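Local coordinates for protein aldo-keto reductase AKR2E4 (Bombyx mori, PDB 3WCZ) that catalyses the NADP-dependent reduction of 3-dehydroecdysone and may take part in the regulation of molting, at residues L10-N14 with A152-G156; I174-I178 with L199-V203. All coordinates share one frame; numbering follows the deposited sequence. Where two conformers were deposited one is given.

From the N terminus, the chain first forms a hairpin of strands 7-9 and 15-17, and contact 1 sets its turn (10-14) against the start of strand 152-158, closing a span that includes the first four strands of the barrel sheet. Contact 2 opens only after contact 1 has closed, so the two neither nest nor cross. It closes a much shorter span, joining the lead-in to strand 178-182 with the lead-in to strand 202-206. The contacts meet in space: Val177 pairs through its backbone with Ile155, and the Asn11 amide reaches Pro176 O and, weakly, Gly200 O. One hairpin turn thus ties together the entries of three successive strands.

Contact 1: residues L10-N14 with A152-G156; sequences LNDGN and ARSIG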
loop_
_atom_site.group_PDB
_atom_site.type_symbol
_atom_site.label_atom_id
_atom_site.label_comp_id
_atom_site.label_asym_id
_atom_site.label_seq_id
_atom_site.Cartn_x
_atom_site.Cartn_y
_atom_site.Cartn_z
ATOM N N LEU A 10 14.868 1.893 -4.261
ATOM C CA LEU A 10 14.872 1.488 -2.836
ATOM C C LEU A 10 16.284 1.335 -2.270
ATOM O O LEU A 10 17.264 1.272 -3.027
ATOM C CB LEU A 10 14.100 0.194 -2.649
ATOM C CG LEU A 10 12.638 0.312 -3.086
ATOM C CD1 LEU A 10 11.948 -1.044 -3.171
ATOM C CD2 LEU A 10 11.860 1.335 -2.199
ATOM N N ASN A 11 16.381 1.242 -0.943
ATOM C CA ASN A 11 17.683 1.098 -0.308
ATOM C C ASN A 11 18.437 -0.189 -0.667
ATOM O O ASN A 11 19.629 -0.295 -0.365
ATOM C CB ASN A 11 17.581 1.319 1.216
ATOM C CG ASN A 11 16.664 0.315 1.931
ATOM O OD1 ASN A 11 16.495 -0.823 1.498
ATOM N ND2 ASN A 11 16.098 0.745 3.051
ATOM N N ASP A 12 17.778 -1.150 -1.307
ATOM C CA ASP A 12 18.441 -2.384 -1.751
ATOM C C ASP A 12 18.726 -2.361 -3.275
ATOM O O ASP A 12 19.153 -3.365 -3.849
ATOM C CB ASP A 12 17.631 -3.619 -1.342
ATOM C CG ASP A 12 16.328 -3.761 -2.113
ATOM O OD1 ASP A 12 15.991 -2.893 -2.947
ATOM O OD2 ASP A 12 15.634 -4.769 -1.871
ATOM N N GLY A 13 18.462 -1.218 -3.904
ATOM C CA GLY A 13 18.708 -1.052 -5.330
ATOM C C GLY A 13 17.529 -1.329 -6.232
ATOM O O GLY A 13 17.534 -0.916 -7.396
ATOM N N ASN A 14 16.516 -2.018 -5.711
ATOM C CA ASN A 14 15.369 -2.322 -6.552
ATOM C C ASN A 14 14.562 -1.071 -6.834
ATOM O O ASN A 14 14.449 -0.194 -5.995
ATOM C CB ASN A 14 14.508 -3.438 -5.964
ATOM C CG ASN A 14 15.125 -4.785 -6.191
ATOM O OD1 ASN A 14 15.215 -5.269 -7.330
ATOM N ND2 ASN A 14 15.569 -5.410 -5.122
ATOM N N ALA A 152 11.469 -13.361 -2.391
ATOM C CA ALA A 152 11.098 -11.958 -2.313
ATOM C C ALA A 152 12.303 -11.131 -2.717
ATOM O O ALA A 152 13.389 -11.291 -2.156
ATOM C CB ALA A 152 10.689 -11.597 -0.923
ATOM N N ARG A 153 12.150 -10.238 -3.680
ATOM C CA ARG A 153 13.267 -9.402 -4.110
ATOM C C ARG A 153 13.590 -8.364 -3.053
ATOM O O ARG A 153 14.765 -8.084 -2.772
ATOM C CB ARG A 153 12.947 -8.701 -5.422
ATOM C CG ARG A 153 12.766 -9.630 -6.595
ATOM C CD ARG A 153 14.078 -10.173 -7.123
ATOM N NE ARG A 153 13.868 -10.944 -8.349
ATOM C CZ ARG A 153 13.828 -12.270 -8.418
ATOM N NH1 ARG A 153 13.994 -13.033 -7.327
ATOM N NH2 ARG A 153 13.629 -12.841 -9.593
ATOM N N SER A 154 12.549 -7.781 -2.472
ATOM C CA SER A 154 12.669 -6.801 -1.390
ATOM C C SER A 154 11.700 -7.134 -0.266
ATOM O O SER A 154 10.677 -7.761 -0.499
ATOM C CB SER A 154 12.320 -5.389 -1.882
ATOM O OG SER A 154 13.215 -4.957 -2.899
ATOM N N ILE A 155 12.034 -6.678 0.934
ATOM C CA ILE A 155 11.228 -6.912 2.114
ATOM C C ILE A 155 10.976 -5.609 2.855
ATOM O O ILE A 155 11.821 -4.725 2.909
ATOM C CB ILE A 155 11.858 -7.990 3.061
ATOM C CG1 ILE A 155 13.312 -7.650 3.432
ATOM C CG2 ILE A 155 11.737 -9.362 2.415
ATOM C CD1 ILE A 155 13.839 -8.611 4.489
ATOM N N GLY A 156 9.769 -5.477 3.408
ATOM C CA GLY A 156 9.419 -4.314 4.201
ATOM C C GLY A 156 8.312 -4.623 5.185
ATOM O O GLY A 156 7.993 -5.794 5.465
HETATM O O HOH W 1 14.918 -5.667 0.880
HETATM O O HOH W 2 16.859 -7.920 -4.629
#
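Asp12 OD2 gathers several donors at once. The hydroxyl of Ser154 gives it the shortest bond of the contact, OG to OD2 2.6 Å, meeting the syn lone pair on the side of the other oxygen. A water adds a second bond and takes one in turn from Ile155 N, bridging the turn to the backbone of the strand. The amide of Asn14 makes a weak third bond, ND2 to OD2 3.3 Å, and Arg147 offers a long, weak ion pair that would be expected to favour the charged carboxylate.

The other oxygen serves the turn itself. Asn14 N reaches Asp12 OD1 at 2.9 Å from above the carboxylate plane (38° out of it), forming an Asx turn, and a chi1 of 70° tucks the carboxylate in over the backbone, where the short side chain can face both its own turn and Ser154. A type I turn from Leu10 to Gly13 supports this shape; at Gly13 any CB would jam against the preceding carbonyl, hence glycine. Asn14 suits its place because its ND2 also donates a hydrogen bond to a second water, 2.9 Å away, which donates to Arg153 O at 2.8 Å. Leu10 CD1 makes the apolar approach, 4.1 Å from Ser154 OG.

An N-terminal beta hairpin across the N-terminal end of the barrel strands is a feature of the aldo-keto reductase TIM barrel. Here its turn, between strands 7-9 and 15-17, lies against the entry of strand 152-158, where Ser154 backs onto Leu116 of strand 114-119, Val177 adjoins Leu10 and Asp12, and Ile155 turns away to pack on helix 136-148.

Contact 2: residues I174-I178 with L199-V203; sequences IRPVI and LGIAV. With EDO (1,2-ethanediol), chain C.
Ile201 packs closely against Pro176 and the backbone of Ile178, the dense half of this contact. Its CG1 lies 3.5 Å from Pro176 O, its CD1 touches Pro176 CG at 4.0 Å, the two side chains crossing at a slant, and its CG2 branch rests 3.7 Å from Ile178 C. A branched side chain suits this position, since one arm meets Pro176 and the other Ile178 while Ile165 of helix 162-170 packs against it. Alongside, Ala202 N donates to Val177 O at 3.0 Å, and Ile178 CA makes a CH-O contact with Ala202 O. Ile178 and Ala202 turn their side chains to the same face of the sheet, where Ala202 CB lies 4.1 Å from Ile178 CG1.

The other half is looser and wetter. A water donates to both Val177 O and Gly200 O, and Arg175 reaches across at the more open edge of the contact. Its chain bends at chi3 (59°), bringing NH1 to Leu199 O at 2.9 Å, while NE and NH2 hold one oxygen of an ethanediol, probably from the crystallisation liquor, at the guanidinium edge. A leucine in place of Arg175 would probably leave Leu199 O without this donor and the end of helix 190-198 without a nearby positive charge. Gly200, at positive phi, is the C-prime residue of the Schellman motif ending that helix.

Strand 178-182, helix 190-198 and strand 202-206 form a beta-alpha-beta crossover, and the contact joins the starts of its two parallel strands, the repeating construction of the TIM barrel of aldo-keto reductases.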
loop_
_atom_site.group_PDB
_atom_site.type_symbol
_atom_site.label_atom_id
_atom_site.label_comp_id
_atom_site.label_asym_id
_atom_site.label_seq_id
_atom_site.Cartn_x
_atom_site.Cartn_y
_atom_site.Cartn_z
ATOM N N ILE A 174 19.218 -6.084 7.773
ATOM C CA ILE A 174 18.687 -5.302 6.675
ATOM C C ILE A 174 17.420 -4.573 7.068
ATOM O O ILE A 174 16.484 -5.208 7.546
ATOM C CB ILE A 174 18.441 -6.192 5.532
ATOM C CG1 ILE A 174 17.804 -5.407 4.391
ATOM C CG2 ILE A 174 17.564 -7.273 5.881
ATOM C CD1 ILE A 174 17.902 -6.131 3.076
ATOM N N ARG A 175 17.370 -3.260 6.884
ATOM C CA ARG A 175 16.170 -2.524 7.257
ATOM C C ARG A 175 15.140 -2.648 6.129
ATOM O O ARG A 175 15.454 -3.030 4.995
ATOM C CB ARG A 175 16.451 -1.062 7.625
ATOM C CG ARG A 175 16.704 -0.191 6.466
ATOM C CD ARG A 175 17.240 1.183 6.866
ATOM N NE ARG A 175 18.502 1.064 7.613
ATOM C CZ ARG A 175 19.147 2.072 8.184
ATOM N NH1 ARG A 175 18.682 3.309 8.134
ATOM N NH2 ARG A 175 20.271 1.821 8.830
ATOM N N PRO A 176 13.883 -2.432 6.485
ATOM C CA PRO A 176 12.835 -2.518 5.487
ATOM C C PRO A 176 13.069 -1.519 4.365
ATOM O O PRO A 176 13.593 -0.418 4.609
ATOM C CB PRO A 176 11.568 -2.198 6.287
ATOM C CG PRO A 176 12.012 -1.609 7.528
ATOM C CD PRO A 176 13.362 -2.096 7.814
ATOM N N VAL A 177 12.709 -1.884 3.141
ATOM C CA VAL A 177 12.732 -0.913 2.034
ATOM C C VAL A 177 11.585 0.084 2.135
ATOM O O VAL A 177 11.716 1.211 1.673
ATOM C CB VAL A 177 12.657 -1.568 0.637
ATOM C CG1 VAL A 177 13.902 -2.391 0.350
ATOM C CG2 VAL A 177 11.397 -2.427 0.467
ATOM N N ILE A 178 10.498 -0.343 2.786
ATOM C CA ILE A 178 9.224 0.358 2.802
ATOM C C ILE A 178 8.519 0.136 4.121
ATOM O O ILE A 178 8.610 -0.938 4.695
ATOM C CB ILE A 178 8.334 -0.147 1.641
ATOM C CG1 ILE A 178 8.720 0.640 0.376
ATOM C CG2 ILE A 178 6.799 0.001 1.944
ATOM C CD1 ILE A 178 8.284 0.043 -0.903
ATOM N N LEU A 199 15.544 7.637 7.586
ATOM C CA LEU A 199 16.254 6.364 7.700
ATOM C C LEU A 199 16.399 5.628 6.344
ATOM O O LEU A 199 16.820 4.478 6.312
ATOM C CB LEU A 199 15.503 5.474 8.684
ATOM C CG LEU A 199 15.585 5.938 10.136
ATOM C CD1 LEU A 199 14.564 5.235 10.996
ATOM C CD2 LEU A 199 16.967 5.681 10.668
ATOM N N GLY A 200 16.021 6.280 5.256
ATOM C CA GLY A 200 16.052 5.670 3.939
ATOM C C GLY A 200 14.991 4.613 3.693
ATOM O O GLY A 200 15.164 3.747 2.831
ATOM N N ILE A 201 13.900 4.699 4.441
ATOM C CA ILE A 201 12.778 3.796 4.296
ATOM C C ILE A 201 11.657 4.562 3.591
ATOM O O ILE A 201 11.140 5.545 4.127
ATOM C CB ILE A 201 12.328 3.298 5.681
ATOM C CG1 ILE A 201 13.454 2.545 6.396
ATOM C CG2 ILE A 201 11.065 2.427 5.565
ATOM C CD1 ILE A 201 13.150 2.248 7.854
ATOM N N ALA A 202 11.320 4.126 2.384
ATOM C CA ALA A 202 10.256 4.772 1.628
ATOM C C ALA A 202 8.893 4.418 2.223
ATOM O O ALA A 202 8.738 3.412 2.923
ATOM C CB ALA A 202 10.320 4.384 0.151
ATOM N N VAL A 203 7.900 5.254 1.943
ATOM C CA VAL A 203 6.560 5.073 2.472
ATOM C C VAL A 203 5.558 4.840 1.358
ATOM O O VAL A 203 5.466 5.642 0.428
ATOM C CB VAL A 203 6.161 6.265 3.330
ATOM C CG1 VAL A 203 4.699 6.147 3.746
ATOM C CG2 VAL A 203 7.115 6.355 4.522
HETATM C C1 EDO C . 20.946 -1.864 7.685
HETATM O O1 EDO C . 19.937 -1.206 8.474
HETATM C C2 EDO C . 20.809 -1.445 6.217
HETATM O O2 EDO C . 19.657 -2.105 5.651
HETATM O O HOH W 3 14.147 2.167 0.633
#